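Vacuolar aminopeptidase 1 (Saccharomyces cerevisiae, PDB 5JGF) removes N-terminal amino acids, preferably neutral or hydrophobic ones, from peptides in the vacuole as a zinc-dependent dodecameric aminopeptidase and is the major cargo of the Cvt pathway. Local coordinates at residues 327-331 against 332-336; 311-314 against 315-319; 106-110 against 111-115. All coordinates share one frame; numbering follows the deposited sequence.

Contact 1: 327-331 against 332-336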
ATOM      1  N   LYS D 327      45.730 -56.472 -16.153  1.00 32.30           N
ATOM      2  CA  LYS D 327      45.637 -55.666 -17.362  1.00 33.65           C
ATOM      3  C   LYS D 327      44.961 -54.333 -17.056  1.00 34.43           C
ATOM      4  O   LYS D 327      44.075 -54.254 -16.204  1.00 33.31           O
ATOM      5  CB  LYS D 327      44.850 -56.417 -18.427  1.00 34.09           C
ATOM      6  N   PRO D 328      45.378 -53.262 -17.749  1.00 35.35           N
ATOM      7  CA  PRO D 328      44.800 -51.931 -17.540  1.00 34.89           C
ATOM      8  C   PRO D 328      43.337 -51.900 -17.965  1.00 34.18           C
ATOM      9  O   PRO D 328      42.967 -52.477 -18.987  1.00 34.01           O
ATOM     10  CB  PRO D 328      45.666 -51.034 -18.423  1.00 36.10           C
ATOM     11  CG  PRO D 328      46.979 -51.771 -18.486  1.00 37.22           C
ATOM     12  CD  PRO D 328      46.523 -53.193 -18.672  1.00 35.82           C
ATOM     13  N   VAL D 329      42.507 -51.229 -17.173  1.00 32.09           N
ATOM     14  CA  VAL D 329      41.090 -51.113 -17.490  1.00 29.74           C
ATOM     15  C   VAL D 329      40.781 -49.672 -17.865  1.00 27.48           C
ATOM     16  O   VAL D 329      41.107 -48.746 -17.126  1.00 27.90           O
ATOM     17  CB  VAL D 329      40.207 -51.530 -16.293  1.00 29.90           C
ATOM     18  CG1 VAL D 329      38.737 -51.278 -16.615  1.00 30.54           C
ATOM     19  CG2 VAL D 329      40.428 -52.999 -15.977  1.00 29.55           C
ATOM     20  N   ASP D 330      40.160 -49.492 -19.025  1.00 25.94           N
ATOM     21  CA  ASP D 330      39.801 -48.170 -19.526  1.00 25.09           C
ATOM     22  C   ASP D 330      38.469 -47.754 -18.904  1.00 23.97           C
ATOM     23  O   ASP D 330      37.408 -48.155 -19.376  1.00 23.64           O
ATOM     24  CB  ASP D 330      39.685 -48.224 -21.053  1.00 26.28           C
ATOM     25  CG  ASP D 330      39.286 -46.892 -21.667  1.00 28.63           C
ATOM     26  OD1 ASP D 330      39.209 -45.880 -20.939  1.00 25.99           O
ATOM     27  OD2 ASP D 330      39.053 -46.863 -22.893  1.00 31.29           O
ATOM     28  N   LEU D 331      38.535 -46.952 -17.846  1.00 22.96           N
ATOM     29  CA  LEU D 331      37.341 -46.494 -17.142  1.00 22.51           C
ATOM     30  C   LEU D 331      36.388 -45.671 -18.007  1.00 21.14           C
ATOM     31  O   LEU D 331      35.186 -45.621 -17.741  1.00 19.75           O
ATOM     32  CB  LEU D 331      37.745 -45.690 -15.903  1.00 23.43           C
ATOM     33  CG  LEU D 331      38.512 -46.476 -14.833  1.00 25.11           C
ATOM     34  CD1 LEU D 331      38.982 -45.531 -13.737  1.00 26.95           C
ATOM     35  CD2 LEU D 331      37.621 -47.567 -14.261  1.00 26.54           C
ATOM     36  N   HIS D 332      36.918 -45.019 -19.036  1.00 21.01           N
ATOM     37  CA  HIS D 332      36.071 -44.228 -19.917  1.00 21.57           C
ATOM     38  C   HIS D 332      35.203 -45.180 -20.724  1.00 21.47           C
ATOM     39  O   HIS D 332      34.029 -44.909 -20.977  1.00 20.18           O
ATOM     40  CB  HIS D 332      36.926 -43.357 -20.839  1.00 24.20           C
ATOM     41  CG  HIS D 332      37.683 -42.290 -20.113  1.00 26.34           C
ATOM     42  ND1 HIS D 332      37.059 -41.235 -19.482  1.00 29.64           N
ATOM     43  CD2 HIS D 332      39.007 -42.132 -19.888  1.00 27.54           C
ATOM     44  CE1 HIS D 332      37.967 -40.474 -18.900  1.00 29.73           C
ATOM     45  NE2 HIS D 332      39.158 -40.995 -19.131  1.00 29.20           N
ATOM     46  N   THR D 333      35.782 -46.308 -21.120  1.00 20.03           N
ATOM     47  CA  THR D 333      35.038 -47.306 -21.873  1.00 19.07           C
ATOM     48  C   THR D 333      33.998 -47.943 -20.957  1.00 17.79           C
ATOM     49  O   THR D 333      32.881 -48.230 -21.379  1.00 16.69           O
ATOM     50  CB  THR D 333      35.975 -48.399 -22.426  1.00 21.20           C
ATOM     51  OG1 THR D 333      36.795 -47.835 -23.455  1.00 23.56           O
ATOM     52  CG2 THR D 333      35.172 -49.558 -22.997  1.00 20.64           C
ATOM     53  N   VAL D 334      34.376 -48.152 -19.699  1.00 15.81           N
ATOM     54  CA  VAL D 334      33.475 -48.746 -18.718  1.00 16.61           C
ATOM     55  C   VAL D 334      32.199 -47.915 -18.570  1.00 15.88           C
ATOM     56  O   VAL D 334      31.091 -48.418 -18.741  1.00 15.10           O
ATOM     57  CB  VAL D 334      34.151 -48.852 -17.333  1.00 15.39           C
ATOM     58  CG1 VAL D 334      33.132 -49.293 -16.280  1.00 15.30           C
ATOM     59  CG2 VAL D 334      35.316 -49.840 -17.398  1.00 16.73           C
ATOM     60  N   TRP D 335      32.362 -46.634 -18.263  1.00 15.55           N
ATOM     61  CA  TRP D 335      31.210 -45.763 -18.077  1.00 15.88           C
ATOM     62  C   TRP D 335      30.419 -45.511 -19.352  1.00 16.39           C
ATOM     63  O   TRP D 335      29.195 -45.381 -19.307  1.00 14.31           O
ATOM     64  CB  TRP D 335      31.659 -44.448 -17.432  1.00 16.47           C
ATOM     65  CG  TRP D 335      32.085 -44.655 -16.005  1.00 18.34           C
ATOM     66  CD1 TRP D 335      33.319 -44.419 -15.470  1.00 17.37           C
ATOM     67  CD2 TRP D 335      31.280 -45.184 -14.942  1.00 18.17           C
ATOM     68  NE1 TRP D 335      33.334 -44.773 -14.141  1.00 17.50           N
ATOM     69  CE2 TRP D 335      32.096 -45.248 -13.792  1.00 19.64           C
ATOM     70  CE3 TRP D 335      29.949 -45.615 -14.852  1.00 18.72           C
ATOM     71  CZ2 TRP D 335      31.625 -45.725 -12.563  1.00 19.18           C
ATOM     72  CZ3 TRP D 335      29.479 -46.088 -13.630  1.00 20.41           C
ATOM     73  CH2 TRP D 335      30.318 -46.140 -12.502  1.00 19.73           C
ATOM     74  N   ALA D 336      31.101 -45.462 -20.493  1.00 15.44           N
ATOM     75  CA  ALA D 336      30.406 -45.239 -21.755  1.00 16.50           C
ATOM     76  C   ALA D 336      29.425 -46.382 -22.005  1.00 17.07           C
ATOM     77  O   ALA D 336      28.410 -46.204 -22.679  1.00 17.13           O
ATOM     78  CB  ALA D 336      31.407 -45.137 -22.903  1.00 16.97           C
TER
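T333 OG1 gives its proton to D330 OD2 over a short 2.5 Å, reaching the carboxylate from above its plane. The other oxygen, D330 OD1, faces the amides of the first helical turn, with weak bonds from H332 N at 3.1 Å and from T333 N at a longer reach. D330 is therefore the N-cap of helix 331-336. With CG anti to the backbone N (chi1 179°), its carboxylate folds forward over the helix start, where the first N-H groups of the helix and its dipole would favour a negative charge. Its own carbonyl begins the regular bonding: V334 N donates to D330 O at 3.0 Å, in the carbonyl plane, and W335 N then meets L331 O almost straight, at 173°. Without the carboxylate, as with an alanine here, the T333 hydroxyl would probably lose its acceptor and the first amides of the helix their cap.

Packing follows outside the cap. V329 CG1 lies 3.8 Å from V334 CG2, joining the residue before the N-cap to the fourth helical residue after it, as in a hydrophobic staple. V334 CG2 also rests 3.3 Å from D330 O, and W335 CD1 comes to 3.2 Å from L331 O. The ring of H332 stands 70° from the carboxylate plane and sends NE2 to E318 of a neighbouring subunit, whose R319 and N49 reach D330 OD2 only weakly. Within the chain, V329 and L331 lean on S321 of helix 312-324, W335 inserts against L313 and V317 of the same helix, and V334 turns to W79, A81 and V85 between strands 69-76 and 86-91.

Contact 2: 311-314 against 315-319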
ATOM      1  N   GLY D 311      31.788 -39.111  -4.756  1.00 14.93           N
ATOM      2  CA  GLY D 311      32.305 -40.159  -5.625  1.00 16.58           C
ATOM      3  C   GLY D 311      32.583 -41.573  -5.140  1.00 16.96           C
ATOM      4  O   GLY D 311      33.489 -42.219  -5.666  1.00 16.79           O
ATOM      5  N   LEU D 312      31.824 -42.081  -4.176  1.00 16.00           N
ATOM      6  CA  LEU D 312      32.074 -43.447  -3.714  1.00 17.38           C
ATOM      7  C   LEU D 312      31.864 -44.459  -4.845  1.00 17.51           C
ATOM      8  O   LEU D 312      32.592 -45.448  -4.945  1.00 16.65           O
ATOM      9  CB  LEU D 312      31.172 -43.796  -2.528  1.00 16.31           C
ATOM     10  CG  LEU D 312      31.358 -45.219  -1.978  1.00 17.06           C
ATOM     11  CD1 LEU D 312      32.807 -45.407  -1.515  1.00 16.68           C
ATOM     12  CD2 LEU D 312      30.390 -45.465  -0.829  1.00 16.80           C
ATOM     13  N   LEU D 313      30.871 -44.210  -5.698  1.00 15.88           N
ATOM     14  CA  LEU D 313      30.589 -45.106  -6.816  1.00 17.04           C
ATOM     15  C   LEU D 313      31.795 -45.215  -7.740  1.00 17.61           C
ATOM     16  O   LEU D 313      32.250 -46.316  -8.058  1.00 15.89           O
ATOM     17  CB  LEU D 313      29.391 -44.597  -7.620  1.00 16.14           C
ATOM     18  CG  LEU D 313      29.129 -45.319  -8.946  1.00 15.69           C
ATOM     19  CD1 LEU D 313      28.723 -46.760  -8.686  1.00 14.62           C
ATOM     20  CD2 LEU D 313      28.036 -44.589  -9.713  1.00 17.34           C
ATOM     21  N   GLU D 314      32.298 -44.061  -8.172  1.00 16.61           N
ATOM     22  CA  GLU D 314      33.450 -44.005  -9.060  1.00 17.50           C
ATOM     23  C   GLU D 314      34.654 -44.678  -8.407  1.00 18.17           C
ATOM     24  O   GLU D 314      35.433 -45.364  -9.074  1.00 17.72           O
ATOM     25  CB  GLU D 314      33.792 -42.545  -9.396  1.00 17.35           C
ATOM     26  CG  GLU D 314      32.683 -41.764 -10.117  1.00 20.55           C
ATOM     27  CD  GLU D 314      31.748 -41.020  -9.166  1.00 20.25           C
ATOM     28  OE1 GLU D 314      30.986 -41.671  -8.426  1.00 17.61           O
ATOM     29  OE2 GLU D 314      31.779 -39.772  -9.159  1.00 22.71           O
ATOM     30  N   SER D 315      34.803 -44.479  -7.103  1.00 18.26           N
ATOM     31  CA  SER D 315      35.910 -45.074  -6.361  1.00 19.74           C
ATOM     32  C   SER D 315      35.826 -46.597  -6.374  1.00 18.85           C
ATOM     33  O   SER D 315      36.816 -47.279  -6.641  1.00 18.15           O
ATOM     34  CB  SER D 315      35.904 -44.579  -4.916  1.00 20.30           C
ATOM     35  OG  SER D 315      36.903 -45.241  -4.158  1.00 25.19           O
ATOM     36  N   VAL D 316      34.643 -47.118  -6.075  1.00 17.21           N
ATOM     37  CA  VAL D 316      34.414 -48.557  -6.053  1.00 17.39           C
ATOM     38  C   VAL D 316      34.761 -49.189  -7.398  1.00 18.68           C
ATOM     39  O   VAL D 316      35.453 -50.207  -7.452  1.00 17.90           O
ATOM     40  CB  VAL D 316      32.939 -48.877  -5.706  1.00 16.77           C
ATOM     41  CG1 VAL D 316      32.629 -50.343  -6.000  1.00 17.89           C
ATOM     42  CG2 VAL D 316      32.677 -48.569  -4.238  1.00 17.79           C
ATOM     43  N   VAL D 317      34.286 -48.584  -8.480  1.00 15.87           N
ATOM     44  CA  VAL D 317      34.553 -49.117  -9.811  1.00 16.93           C
ATOM     45  C   VAL D 317      36.032 -49.044 -10.189  1.00 19.14           C
ATOM     46  O   VAL D 317      36.563 -49.978 -10.796  1.00 18.10           O
ATOM     47  CB  VAL D 317      33.704 -48.395 -10.880  1.00 17.05           C
ATOM     48  CG1 VAL D 317      34.093 -48.868 -12.274  1.00 18.36           C
ATOM     49  CG2 VAL D 317      32.225 -48.681 -10.638  1.00 16.96           C
ATOM     50  N   GLU D 318      36.704 -47.952  -9.831  1.00 16.95           N
ATOM     51  CA  GLU D 318      38.122 -47.827 -10.152  1.00 19.23           C
ATOM     52  C   GLU D 318      38.970 -48.787  -9.322  1.00 18.58           C
ATOM     53  O   GLU D 318      39.816 -49.499  -9.866  1.00 19.39           O
ATOM     54  CB  GLU D 318      38.614 -46.390  -9.941  1.00 19.76           C
ATOM     55  CG  GLU D 318      40.137 -46.256 -10.001  1.00 24.35           C
ATOM     56  CD  GLU D 318      40.612 -44.827 -10.203  1.00 28.24           C
ATOM     57  OE1 GLU D 318      39.924 -43.891  -9.743  1.00 29.63           O
ATOM     58  OE2 GLU D 318      41.686 -44.640 -10.813  1.00 29.64           O
ATOM     59  N   ARG D 319      38.741 -48.812  -8.012  1.00 17.42           N
ATOM     60  CA  ARG D 319      39.500 -49.689  -7.122  1.00 19.08           C
ATOM     61  C   ARG D 319      39.279 -51.160  -7.461  1.00 19.97           C
ATOM     62  O   ARG D 319      40.222 -51.957  -7.463  1.00 20.28           O
ATOM     63  CB  ARG D 319      39.101 -49.438  -5.664  1.00 17.63           C
ATOM     64  CG  ARG D 319      39.357 -48.017  -5.197  1.00 17.93           C
ATOM     65  CD  ARG D 319      38.898 -47.782  -3.766  1.00 19.80           C
ATOM     66  NE  ARG D 319      39.703 -48.522  -2.800  1.00 20.38           N
ATOM     67  CZ  ARG D 319      39.874 -48.152  -1.536  1.00 22.21           C
ATOM     68  NH1 ARG D 319      39.299 -47.045  -1.079  1.00 21.57           N
ATOM     69  NH2 ARG D 319      40.625 -48.886  -0.727  1.00 22.50           N
TER
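V316 N donates to L312 O at 2.9 Å with an angle of 164°, and the same carbonyl oxygen is crowded by carbon: V316 CG2 sits 3.2 Å from L312 O and S315 CB only slightly farther. The methyl reaches this place because CG2 lies anti to the carbonyl carbon of its own residue, and CG1 is left anti to the backbone N (chi1 167°). Three more bonds of the same i to i+4 pattern flank this one. S315 N meets G311 O at 3.0 Å, V317 N meets L313 O at 3.1 Å and E318 N meets E314 O at 3.0 Å, which makes this a regular first stretch of alpha helix. G311 occupies the N-cap position with a positive phi of 66°, a backbone shape that favours glycine.

Side chains meet more loosely than backbone. L312 CD1 passes V316 CG2 at 4.2 Å, and one residue on L313 CD1 approaches V317 CG2 at 4.4 Å, giving two apolar pairs along neighbouring ridges of the helix. E314 bends at its second torsion and bonds through OE2 to Q422. S315, phosphorylated in another structure of this protein but not here, packs on H332 of a neighbouring subunit. Helix 312-324 lies on the large mixed sheet: L312 and V316 cover strands 58-65 and 69-76, and L313 lies on T291, T293 and Y295 of strand 289-295, while V317 turns to V334 and W335 of helix 331-336.

Contact 3: 106-110 against 111-115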
ATOM      1  N   ASP D 106      18.842 -24.129  29.684  1.00 22.48           N
ATOM      2  CA  ASP D 106      18.433 -23.984  31.075  1.00 24.11           C
ATOM      3  C   ASP D 106      16.957 -24.342  31.117  1.00 23.68           C
ATOM      4  O   ASP D 106      16.255 -24.191  30.116  1.00 21.39           O
ATOM      5  CB  ASP D 106      18.599 -22.539  31.556  1.00 27.02           C
ATOM      6  CG  ASP D 106      20.028 -22.052  31.468  1.00 29.69           C
ATOM      7  OD1 ASP D 106      20.936 -22.792  31.896  1.00 30.88           O
ATOM      8  OD2 ASP D 106      20.238 -20.922  30.981  1.00 32.76           O
ATOM      9  N   THR D 107      16.480 -24.827  32.258  1.00 23.74           N
ATOM     10  CA  THR D 107      15.064 -25.150  32.356  1.00 23.78           C
ATOM     11  C   THR D 107      14.313 -23.829  32.252  1.00 22.91           C
ATOM     12  O   THR D 107      14.839 -22.777  32.622  1.00 22.01           O
ATOM     13  CB  THR D 107      14.711 -25.840  33.693  1.00 25.94           C
ATOM     14  OG1 THR D 107      15.271 -25.095  34.780  1.00 27.70           O
ATOM     15  CG2 THR D 107      15.243 -27.265  33.716  1.00 27.72           C
ATOM     16  N   ALA D 108      13.096 -23.889  31.725  1.00 21.96           N
ATOM     17  CA  ALA D 108      12.262 -22.705  31.558  1.00 20.16           C
ATOM     18  C   ALA D 108      10.989 -22.949  32.351  1.00 19.90           C
ATOM     19  O   ALA D 108      10.139 -23.745  31.946  1.00 17.59           O
ATOM     20  CB  ALA D 108      11.943 -22.497  30.083  1.00 20.82           C
ATOM     21  N   GLU D 109      10.869 -22.259  33.482  1.00 18.56           N
ATOM     22  CA  GLU D 109       9.727 -22.410  34.374  1.00 19.61           C
ATOM     23  C   GLU D 109       9.572 -23.890  34.717  1.00 20.05           C
ATOM     24  O   GLU D 109       8.461 -24.383  34.915  1.00 19.43           O
ATOM     25  CB  GLU D 109       8.437 -21.888  33.727  1.00 21.10           C
ATOM     26  CG  GLU D 109       8.450 -20.414  33.329  1.00 23.21           C
ATOM     27  CD  GLU D 109       8.815 -19.472  34.470  1.00 26.01           C
ATOM     28  OE1 GLU D 109       8.459 -19.753  35.631  1.00 24.73           O
ATOM     29  OE2 GLU D 109       9.449 -18.433  34.196  1.00 31.93           O
ATOM     30  N   GLY D 110      10.697 -24.599  34.767  1.00 18.56           N
ATOM     31  CA  GLY D 110      10.664 -26.010  35.108  1.00 17.99           C
ATOM     32  C   GLY D 110      10.718 -26.992  33.952  1.00 18.53           C
ATOM     33  O   GLY D 110      10.995 -28.173  34.154  1.00 17.31           O
ATOM     34  N   TYR D 111      10.452 -26.519  32.738  1.00 15.92           N
ATOM     35  CA  TYR D 111      10.469 -27.389  31.568  1.00 15.85           C
ATOM     36  C   TYR D 111      11.870 -27.656  31.048  1.00 16.01           C
ATOM     37  O   TYR D 111      12.689 -26.741  30.946  1.00 16.25           O
ATOM     38  CB  TYR D 111       9.654 -26.773  30.434  1.00 14.70           C
ATOM     39  CG  TYR D 111       8.162 -26.933  30.571  1.00 15.10           C
ATOM     40  CD1 TYR D 111       7.507 -28.045  30.039  1.00 15.40           C
ATOM     41  CD2 TYR D 111       7.397 -25.957  31.208  1.00 16.77           C
ATOM     42  CE1 TYR D 111       6.123 -28.174  30.131  1.00 13.46           C
ATOM     43  CE2 TYR D 111       6.020 -26.079  31.305  1.00 14.38           C
ATOM     44  CZ  TYR D 111       5.389 -27.184  30.764  1.00 14.81           C
ATOM     45  OH  TYR D 111       4.019 -27.275  30.841  1.00 15.69           O
ATOM     46  N   GLY D 112      12.131 -28.915  30.717  1.00 15.64           N
ATOM     47  CA  GLY D 112      13.416 -29.285  30.165  1.00 14.88           C
ATOM     48  C   GLY D 112      13.250 -29.289  28.657  1.00 16.28           C
ATOM     49  O   GLY D 112      12.266 -29.828  28.140  1.00 16.12           O
ATOM     50  N   ARG D 113      14.191 -28.666  27.954  1.00 13.96           N
ATOM     51  CA  ARG D 113      14.164 -28.596  26.496  1.00 14.16           C
ATOM     52  C   ARG D 113      15.569 -28.875  25.973  1.00 14.59           C
ATOM     53  O   ARG D 113      16.538 -28.785  26.723  1.00 15.63           O
ATOM     54  CB  ARG D 113      13.734 -27.199  26.032  1.00 12.97           C
ATOM     55  CG  ARG D 113      12.304 -26.816  26.404  1.00 14.02           C
ATOM     56  CD  ARG D 113      11.957 -25.427  25.890  1.00 14.59           C
ATOM     57  NE  ARG D 113      12.757 -24.385  26.534  1.00 16.02           N
ATOM     58  CZ  ARG D 113      12.719 -23.100  26.198  1.00 17.11           C
ATOM     59  NH1 ARG D 113      11.919 -22.692  25.219  1.00 17.44           N
ATOM     60  NH2 ARG D 113      13.481 -22.221  26.837  1.00 17.65           N
ATOM     61  N   ILE D 114      15.677 -29.230  24.697  1.00 14.04           N
ATOM     62  CA  ILE D 114      16.985 -29.470  24.098  1.00 14.23           C
ATOM     63  C   ILE D 114      17.117 -28.617  22.845  1.00 14.22           C
ATOM     64  O   ILE D 114      16.167 -28.474  22.077  1.00 14.65           O
ATOM     65  CB  ILE D 114      17.209 -30.957  23.717  1.00 15.39           C
ATOM     66  CG1 ILE D 114      16.044 -31.472  22.871  1.00 17.22           C
ATOM     67  CG2 ILE D 114      17.393 -31.793  24.980  1.00 16.19           C
ATOM     68  CD1 ILE D 114      16.275 -32.870  22.312  1.00 18.07           C
ATOM     69  N   ALA D 115      18.299 -28.044  22.655  1.00 12.93           N
ATOM     70  CA  ALA D 115      18.561 -27.208  21.490  1.00 13.96           C
ATOM     71  C   ALA D 115      18.819 -28.115  20.290  1.00 13.45           C
ATOM     72  O   ALA D 115      19.654 -29.019  20.353  1.00 12.55           O
ATOM     73  CB  ALA D 115      19.766 -26.317  21.753  1.00 14.13           C
TER
HETATM   74  O   HOH W   1      14.062 -25.338  28.795  1.00 18.52           O
HETATM   75  O   HOH W   2      15.867 -22.323  28.449  1.00 23.39           O
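A108 and Y111 hold each other through a pair of backbone hydrogen bonds, the tight part of a type I' turn closed by a single antiparallel bridge. Y111 N meets A108 O at 2.9 Å from well above the carbonyl plane, whereas A108 N meets Y111 O at 3.0 Å on a lone pair. E109 and G110 form the corners of the turn between them; at the backbone angles of G110 a CB would strike the preceding carbonyl oxygen. T107 CA adds a CA-H...O contact, 3.2 Å from Y111 O. The Y111 ring, with CG beside its backbone N (chi1 -79°), presents an edge to A108 O and packs edge-to-face with F190.

The other side is wet. Water 1 accepts from R113 NE at 2.8 Å and lies within bonding distance of D106 O and Y111 O. Water 2 links R113 NH2 to D106 O; both waters lie at the guanidinium edge, in its plane. R113 bends at its third torsion, which brings NH2 to 3.6 Å from A108 CB, and its NH1 bonds to N352 of a neighbouring subunit. D106, T107 and E109 are exposed. The chemistry implies a turn shaped by backbone bonds and glycine, with an arginine tied to it through water and to the neighbouring subunit directly.

How the contacts relate
From the N terminus, contact 3 comes first, closing the tight turn that leads into strand 112-119 of the six-stranded antiparallel sheet. Contact 2 then starts helix 312-324, and contact 1 ends the loop after it by starting helix 331-336. The three follow in series, with no nesting or crossing. Contacts 1 and 2 touch, their centres about 12 Å apart; L331 CD1 meets E318 CB at 3.9 Å, so the starts of two consecutive helices pack against each other. Contact 3 lies across the chain's centre, its centre about 59 Å from that of contact 1. All three meet neighbouring subunits of the dodecamer, and residues of contacts 1 and 2 face each other between copies.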